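PDB 5NNL: inactive dihydroorotase-like domain from Chaetomium thermophilum, which is a catalytically inactive relative of the dihydroorotases, built as an alpha/beta barrel of the amidohydrolase type with an added group of antiparallel strands. Local coordinates for residues Phe216-Gly219 against Ser220-Gln224; Gly253-Thr256 against Val257-Lys261; Arg312-Gln316 against Asp317-Cys321. One frame throughout, in Å; residues are numbered along the deposited sequence.

Following the chain from the N terminus, contact 1 comes first, turning it from strand 215-217, the last of the eight parallel barrel strands, into helix 221-228. Contact 2 ends the short loop after helix 242-251 and starts helix 257-271. Contact 3 closes the hairpin of strands 305-315 and 318-322, in the antiparallel strands that follow the barrel. The three lie in series, so none nests in or crosses another. Contacts 1 and 2 nevertheless touch, Phe216 CZ lying 3.5 Å from Tyr259 CE1, which ties the eighth strand to helix 257-271. Contact 3 stands apart, its nearest atoms about 13 Å from either of the others.

Contact 1 (Phe216-Gly219 against Ser220-Gln224); sequences FSIG and SLPYQ
With chi1 at -60°, Ile218 sets its CG2 branch opposite the backbone N and beside the carbonyl carbon, where it meets the ring of Pro222. The contact is the turn at the C-terminal end of the eighth parallel strand of an alpha/beta barrel, in which the chain leaves strand 215-217 and enters helix 221-228 almost at once. Ile218 CG2 lies 3.9 Å from Pro222 CG, and the two side chains cross at about a right angle, so that they meet through one methyl and one ring corner and do not lie alongside each other. CG1 of Ile218 turns away and carries CD1 off from the helix.

The backbone of the turn packs against the same proline. Pro222 CD comes within 3.3 Å of Ile218 O and 3.5 Å of Gly219 O, so the CD corner of the ring sits close to two carbonyl oxygens. Proline suits this first helical turn because it has no amide hydrogen to leave without a partner there. Gly219 makes the bend with a positive phi of 81°, a conformation that favours glycine. Beyond it, Gln224 N donates to Ser220 O over 2.7 Å and begins the regular helical bonding.

Outside the turn, Asn11 OD1 receives the amide of Ile218, and Ser217 OG is bonded to Asp178 OD2, linking the end of the strand to two other barrel strands. Leu221 and Pro222 both rest on Tyr182 of helix 181-185.

No direct hydrogen bond joins residues 216-219 to 220-224; a single water makes the polar link. It donates to Gly219 O at 2.7 Å and accepts from Tyr223 N at 2.9 Å.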
loop_
_atom_site.group_PDB
_atom_site.type_symbol
_atom_site.label_atom_id
_atom_site.label_comp_id
_atom_site.label_asym_id
_atom_site.label_seq_id
_atom_site.Cartn_x
_atom_site.Cartn_y
_atom_site.Cartn_z
ATOM N N PHE A 216 -2.811 -5.763 -4.472
ATOM C CA PHE A 216 -1.432 -5.838 -4.014
ATOM C C PHE A 216 -1.002 -4.462 -3.529
ATOM O O PHE A 216 -1.312 -3.447 -4.159
ATOM C CB PHE A 216 -0.486 -6.296 -5.128
ATOM C CG PHE A 216 -0.578 -7.761 -5.463
ATOM C CD1 PHE A 216 -0.713 -8.719 -4.472
ATOM C CD2 PHE A 216 -0.506 -8.176 -6.779
ATOM C CE1 PHE A 216 -0.785 -10.058 -4.795
ATOM C CE2 PHE A 216 -0.576 -9.512 -7.104
ATOM C CZ PHE A 216 -0.715 -10.454 -6.118
ATOM N N SER A 217 -0.288 -4.430 -2.409
ATOM C CA SER A 217 0.297 -3.199 -1.908
ATOM C C SER A 217 1.780 -3.421 -1.669
ATOM O O SER A 217 2.264 -4.554 -1.633
ATOM C CB SER A 217 -0.374 -2.726 -0.609
ATOM O OG SER A 217 -0.065 -3.595 0.465
ATOM N N ILE A 218 2.508 -2.321 -1.535
ATOM C CA ILE A 218 3.893 -2.389 -1.092
ATOM C C ILE A 218 3.971 -2.418 0.426
ATOM O O ILE A 218 4.581 -3.319 1.010
ATOM C CB ILE A 218 4.683 -1.210 -1.691
ATOM C CG1 ILE A 218 4.619 -1.304 -3.219
ATOM C CG2 ILE A 218 6.117 -1.203 -1.159
ATOM C CD1 ILE A 218 5.574 -0.413 -3.946
ATOM N N GLY A 219 3.337 -1.447 1.082
ATOM C CA GLY A 219 3.162 -1.488 2.516
ATOM C C GLY A 219 4.386 -1.018 3.276
ATOM O O GLY A 219 5.365 -0.514 2.716
ATOM N N SER A 220 4.314 -1.186 4.594
ATOM C CA SER A 220 5.439 -0.907 5.473
ATOM C C SER A 220 6.310 -2.133 5.695
ATOM O O SER A 220 7.341 -2.031 6.368
ATOM C CB SER A 220 4.941 -0.375 6.824
ATOM O OG SER A 220 4.123 -1.328 7.484
ATOM N N LEU A 221 5.926 -3.279 5.134
ATOM C CA LEU A 221 6.710 -4.496 5.325
ATOM C C LEU A 221 8.135 -4.363 4.811
ATOM O O LEU A 221 9.057 -4.811 5.516
ATOM C CB LEU A 221 5.996 -5.678 4.655
ATOM C CG LEU A 221 6.742 -7.015 4.655
ATOM C CD1 LEU A 221 7.143 -7.427 6.072
ATOM C CD2 LEU A 221 5.880 -8.095 4.012
ATOM N N PRO A 222 8.397 -3.797 3.629
ATOM C CA PRO A 222 9.800 -3.615 3.222
ATOM C C PRO A 222 10.592 -2.801 4.222
ATOM O O PRO A 222 11.732 -3.154 4.547
ATOM C CB PRO A 222 9.684 -2.897 1.870
ATOM C CG PRO A 222 8.320 -3.237 1.371
ATOM C CD PRO A 222 7.458 -3.335 2.593
ATOM N N TYR A 223 10.011 -1.710 4.724
ATOM C CA TYR A 223 10.710 -0.885 5.700
ATOM C C TYR A 223 10.881 -1.623 7.021
ATOM O O TYR A 223 11.962 -1.591 7.621
ATOM C CB TYR A 223 9.959 0.428 5.918
ATOM C CG TYR A 223 10.683 1.357 6.864
ATOM C CD1 TYR A 223 11.603 2.279 6.388
ATOM C CD2 TYR A 223 10.465 1.298 8.238
ATOM C CE1 TYR A 223 12.278 3.123 7.243
ATOM C CE2 TYR A 223 11.138 2.140 9.104
ATOM C CZ TYR A 223 12.044 3.050 8.597
ATOM O OH TYR A 223 12.726 3.896 9.437
ATOM N N GLN A 224 9.824 -2.285 7.496
ATOM C CA GLN A 224 9.920 -3.028 8.749
ATOM C C GLN A 224 11.008 -4.092 8.675
ATOM O O GLN A 224 11.761 -4.290 9.636
ATOM C CB GLN A 224 8.569 -3.662 9.084
ATOM C CG GLN A 224 8.594 -4.568 10.301
ATOM C CD GLN A 224 7.208 -5.003 10.720
ATOM O OE1 GLN A 224 6.257 -4.923 9.944
ATOM N NE2 GLN A 224 7.084 -5.461 11.958
HETATM O O HOH W 1 7.909 -0.196 3.462
#

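Contact 2 (Gly253-Thr256 against Val257-Lys261); sequences GRLT and VDYVK
Thr256, with the amides of Tyr259 and Val260, forms the polar part of this contact, the N-terminal cap of helix 257-271. Thr256 is the N-cap residue, and its OG1 accepts from Tyr259 N at 3.2 Å with an N-H...O angle of 158°. A chi1 of 65° makes this possible, placing OG1 between the backbone N and the carbonyl carbon, turned toward the first helical turn. The Thr256 carbonyl is used as well: Val260 N donates to Thr256 O over 3.1 Å, nearly straight and in the carbonyl plane. One residue thus receives two amides of the first turn, one on its side chain and one on its backbone.

The apolar part comes from Leu255, whose two methyls diverge to separate neighbours. Leu255 CD2 approaches the Tyr259 ring obliquely, 4.0 Å from Tyr259 CD1, while CD1 of Leu255 reaches Val260 CG2 at 4.2 Å. Val250 of helix 242-251 touches both Leu255 and Val260, continuing this cluster into the preceding helix. At the far end of the tyrosine, OH is hydrogen-bonded to Leu210 O.

Gly253, with positive phi, ends that preceding helix in a Schellman motif, so one helix is closed and the next opened within four residues. The chemistry implies a helix start two of whose first-turn amides, those of Tyr259 and Val260, are satisfied by the capping threonine itself, with Leu255 packing beside the cap.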
loop_
_atom_site.group_PDB
_atom_site.type_symbol
_atom_site.label_atom_id
_atom_site.label_comp_id
_atom_site.label_asym_id
_atom_site.label_seq_id
_atom_site.Cartn_x
_atom_site.Cartn_y
_atom_site.Cartn_z
ATOM N N GLY A 253 4.819 -18.368 -14.952
ATOM C CA GLY A 253 3.525 -19.003 -15.079
ATOM C C GLY A 253 2.710 -19.091 -13.810
ATOM O O GLY A 253 1.722 -19.834 -13.782
ATOM N N ARG A 254 3.081 -18.360 -12.756
ATOM C CA ARG A 254 2.303 -18.350 -11.521
ATOM C C ARG A 254 1.233 -17.267 -11.500
ATOM O O ARG A 254 0.257 -17.394 -10.752
ATOM C CB ARG A 254 3.224 -18.159 -10.310
ATOM C CG ARG A 254 4.139 -19.345 -10.038
ATOM C CD ARG A 254 4.404 -19.535 -8.552
ATOM N NE ARG A 254 5.509 -18.712 -8.070
ATOM C CZ ARG A 254 5.775 -18.499 -6.784
ATOM N NH1 ARG A 254 5.008 -19.036 -5.846
ATOM N NH2 ARG A 254 6.805 -17.743 -6.434
ATOM N N LEU A 255 1.392 -16.213 -12.294
ATOM C CA LEU A 255 0.429 -15.124 -12.350
ATOM C C LEU A 255 0.197 -14.745 -13.804
ATOM O O LEU A 255 1.003 -15.059 -14.682
ATOM C CB LEU A 255 0.914 -13.896 -11.564
ATOM C CG LEU A 255 0.996 -14.008 -10.043
ATOM C CD1 LEU A 255 1.571 -12.728 -9.464
ATOM C CD2 LEU A 255 -0.371 -14.305 -9.433
ATOM N N THR A 256 -0.917 -14.061 -14.050
ATOM C CA THR A 256 -1.214 -13.504 -15.358
ATOM C C THR A 256 -1.074 -11.990 -15.315
ATOM O O THR A 256 -1.218 -11.362 -14.260
ATOM C CB THR A 256 -2.625 -13.873 -15.828
ATOM O OG1 THR A 256 -3.600 -13.274 -14.963
ATOM C CG2 THR A 256 -2.806 -15.385 -15.842
ATOM N N VAL A 257 -0.793 -11.405 -16.481
ATOM C CA VAL A 257 -0.655 -9.955 -16.564
ATOM C C VAL A 257 -1.927 -9.273 -16.082
ATOM O O VAL A 257 -1.873 -8.279 -15.348
ATOM C CB VAL A 257 -0.293 -9.535 -18.001
ATOM C CG1 VAL A 257 -0.320 -8.016 -18.156
ATOM C CG2 VAL A 257 1.074 -10.070 -18.364
ATOM N N ASP A 258 -3.091 -9.796 -16.475
ATOM C CA ASP A 258 -4.343 -9.148 -16.102
ATOM C C ASP A 258 -4.567 -9.198 -14.596
ATOM O O ASP A 258 -5.067 -8.232 -14.008
ATOM C CB ASP A 258 -5.521 -9.788 -16.828
ATOM C CG ASP A 258 -6.810 -9.023 -16.615
ATOM O OD1 ASP A 258 -6.924 -7.890 -17.131
ATOM O OD2 ASP A 258 -7.708 -9.548 -15.927
ATOM N N TYR A 259 -4.224 -10.316 -13.954
ATOM C CA TYR A 259 -4.309 -10.372 -12.499
ATOM C C TYR A 259 -3.469 -9.267 -11.871
ATOM O O TYR A 259 -3.949 -8.509 -11.022
ATOM C CB TYR A 259 -3.861 -11.742 -11.985
ATOM C CG TYR A 259 -4.060 -11.887 -10.497
ATOM C CD1 TYR A 259 -3.096 -11.440 -9.602
ATOM C CD2 TYR A 259 -5.219 -12.448 -9.983
ATOM C CE1 TYR A 259 -3.273 -11.555 -8.241
ATOM C CE2 TYR A 259 -5.408 -12.571 -8.616
ATOM C CZ TYR A 259 -4.429 -12.119 -7.750
ATOM O OH TYR A 259 -4.597 -12.230 -6.390
ATOM N N VAL A 260 -2.209 -9.159 -12.287
ATOM C CA VAL A 260 -1.335 -8.112 -11.772
ATOM C C VAL A 260 -1.947 -6.739 -12.022
ATOM O O VAL A 260 -1.963 -5.876 -11.136
ATOM C CB VAL A 260 0.062 -8.236 -12.400
ATOM C CG1 VAL A 260 0.948 -7.093 -11.966
ATOM C CG2 VAL A 260 0.689 -9.570 -12.013
ATOM N N LYS A 261 -2.459 -6.515 -13.236
ATOM C CA LYS A 261 -3.042 -5.215 -13.556
ATOM C C LYS A 261 -4.231 -4.912 -12.653
ATOM O O LYS A 261 -4.331 -3.818 -12.087
ATOM C CB LYS A 261 -3.463 -5.158 -15.025
ATOM C CG LYS A 261 -3.939 -3.770 -15.454
ATOM C CD LYS A 261 -4.297 -3.698 -16.933
ATOM C CE LYS A 261 -5.722 -4.155 -17.196
ATOM N NZ LYS A 261 -6.730 -3.160 -16.732
#

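Contact 3 (Arg312-Gln316 against Asp317-Cys321); sequences RVTFQ and DQVAC
Val313 and Cys321 meet on the closely packed side of a beta hairpin, with their CB atoms 3.9 Å apart. The hairpin joins strands 305-315 and 318-322 through a type I' turn from Phe315 to Gln318, and a classic beta bulge interrupts its pairing: Ala320 and Cys321 together face Val313. At the bulge, Val313 O takes a bond of 2.7 Å from Ala320 N, which approaches nearly along the C=O axis, and a second, weak one from Cys321 N. Val313 N in turn donates to Cys321 O, tilted 33° from the plane of that carbonyl. The extra residue brings the methyl of Ala320 to this same side, where Ala320 CB lies 4.2 Å from Phe315 CB and 4.5 Å from Val313 CG1.

The turn end is polar and more open to solvent, though still bonded. Phe315 N gives Gln318 O a bond of 2.8 Å, whereas the returning bond, Gln318 N to Phe315 O at 3.1 Å, arrives from above the carbonyl plane and away from a lone pair. Gln316 and Asp317 at the corners both take the left-handed backbone conformation that a type I' turn needs. Gln316 has chi1 at -75°, which sets CG opposite its carbonyl carbon and over one face of the Phe315 ring, offset toward the rim; Asp317 and Gln318 are exposed. On the other face of the strands, Thr314 and Val319 form a non-hydrogen-bonded pair whose methyls, CG2 to CG2, come no closer than 4.5 Å.

Thr314 OG1 is bonded to Thr281 OG1 and Gly279 O, fastening the hairpin to the start of strand 281-291. Behind the opposite face runs helix 26-37, where Ile35 receives Val313, Phe315 and Ala320, so the bulged hairpin lies with its apolar side on that helix.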
loop_
_atom_site.group_PDB
_atom_site.type_symbol
_atom_site.label_atom_id
_atom_site.label_comp_id
_atom_site.label_asym_id
_atom_site.label_seq_id
_atom_site.Cartn_x
_atom_site.Cartn_y
_atom_site.Cartn_z
ATOM N N ARG A 312 9.180 2.882 -19.908
ATOM C CA ARG A 312 8.769 4.274 -19.989
ATOM C C ARG A 312 7.527 4.488 -19.140
ATOM O O ARG A 312 6.597 3.679 -19.176
ATOM C CB ARG A 312 8.488 4.684 -21.438
ATOM C CG ARG A 312 8.106 6.151 -21.602
ATOM C CD ARG A 312 7.575 6.471 -22.993
ATOM N NE ARG A 312 6.469 5.593 -23.369
ATOM C CZ ARG A 312 5.470 5.928 -24.181
ATOM N NH1 ARG A 312 5.400 7.142 -24.718
ATOM N NH2 ARG A 312 4.523 5.037 -24.452
ATOM N N VAL A 313 7.518 5.589 -18.394
ATOM C CA VAL A 313 6.350 6.037 -17.647
ATOM C C VAL A 313 6.051 7.464 -18.075
ATOM O O VAL A 313 6.934 8.329 -18.023
ATOM C CB VAL A 313 6.570 5.960 -16.124
ATOM C CG1 VAL A 313 5.378 6.554 -15.360
ATOM C CG2 VAL A 313 6.816 4.521 -15.698
ATOM N N THR A 314 4.818 7.706 -18.504
ATOM C CA THR A 314 4.350 9.052 -18.782
ATOM C C THR A 314 3.453 9.516 -17.642
ATOM O O THR A 314 2.764 8.718 -17.000
ATOM C CB THR A 314 3.593 9.126 -20.113
ATOM O OG1 THR A 314 2.421 8.300 -20.065
ATOM C CG2 THR A 314 4.487 8.669 -21.264
ATOM N N PHE A 315 3.494 10.816 -17.377
ATOM C CA PHE A 315 2.711 11.393 -16.291
ATOM C C PHE A 315 2.537 12.871 -16.583
ATOM O O PHE A 315 3.528 13.584 -16.760
ATOM C CB PHE A 315 3.405 11.179 -14.943
ATOM C CG PHE A 315 2.666 11.775 -13.783
ATOM C CD1 PHE A 315 1.477 11.218 -13.344
ATOM C CD2 PHE A 315 3.164 12.884 -13.127
ATOM C CE1 PHE A 315 0.794 11.767 -12.276
ATOM C CE2 PHE A 315 2.486 13.435 -12.059
ATOM C CZ PHE A 315 1.298 12.874 -11.632
ATOM N N GLN A 316 1.288 13.324 -16.658
ATOM C CA GLN A 316 0.991 14.744 -16.827
ATOM C C GLN A 316 1.706 15.316 -18.050
ATOM O O GLN A 316 2.317 16.385 -17.991
ATOM C CB GLN A 316 1.356 15.524 -15.563
ATOM C CG GLN A 316 0.371 15.341 -14.421
ATOM C CD GLN A 316 -0.975 15.970 -14.717
ATOM O OE1 GLN A 316 -1.049 17.082 -15.238
ATOM N NE2 GLN A 316 -2.047 15.257 -14.396
ATOM N N ASP A 317 1.634 14.588 -19.165
ATOM C CA ASP A 317 2.136 15.028 -20.465
ATOM C C ASP A 317 3.658 15.066 -20.539
ATOM O O ASP A 317 4.218 15.732 -21.417
ATOM C CB ASP A 317 1.558 16.399 -20.849
ATOM C CG ASP A 317 0.392 16.285 -21.808
ATOM O OD1 ASP A 317 0.549 15.610 -22.849
ATOM O OD2 ASP A 317 -0.681 16.859 -21.516
ATOM N N GLN A 318 4.351 14.350 -19.654
ATOM C CA GLN A 318 5.805 14.301 -19.677
ATOM C C GLN A 318 6.267 12.865 -19.472
ATOM O O GLN A 318 5.532 12.021 -18.953
ATOM C CB GLN A 318 6.414 15.215 -18.606
ATOM C CG GLN A 318 6.016 16.683 -18.749
ATOM C CD GLN A 318 6.651 17.346 -19.963
ATOM O OE1 GLN A 318 7.568 16.793 -20.573
ATOM N NE2 GLN A 318 6.166 18.537 -20.317
ATOM N N VAL A 319 7.497 12.598 -19.898
ATOM C CA VAL A 319 8.128 11.300 -19.694
ATOM C C VAL A 319 8.806 11.332 -18.329
ATOM O O VAL A 319 9.827 11.999 -18.143
ATOM C CB VAL A 319 9.122 10.974 -20.813
ATOM C CG1 VAL A 319 9.964 9.753 -20.457
ATOM C CG2 VAL A 319 8.373 10.734 -22.113
ATOM N N ALA A 320 8.234 10.608 -17.372
ATOM C CA ALA A 320 8.710 10.628 -15.999
ATOM C C ALA A 320 9.769 9.574 -15.710
ATOM O O ALA A 320 10.386 9.624 -14.642
ATOM C CB ALA A 320 7.533 10.437 -15.037
ATOM N N CYS A 321 9.996 8.630 -16.620
ATOM C CA CYS A 321 10.958 7.569 -16.366
ATOM C C CYS A 321 11.336 6.886 -17.671
ATOM O O CYS A 321 10.494 6.710 -18.555
ATOM C CB CYS A 321 10.392 6.537 -15.386
ATOM S SG CYS A 321 11.494 5.144 -15.100
#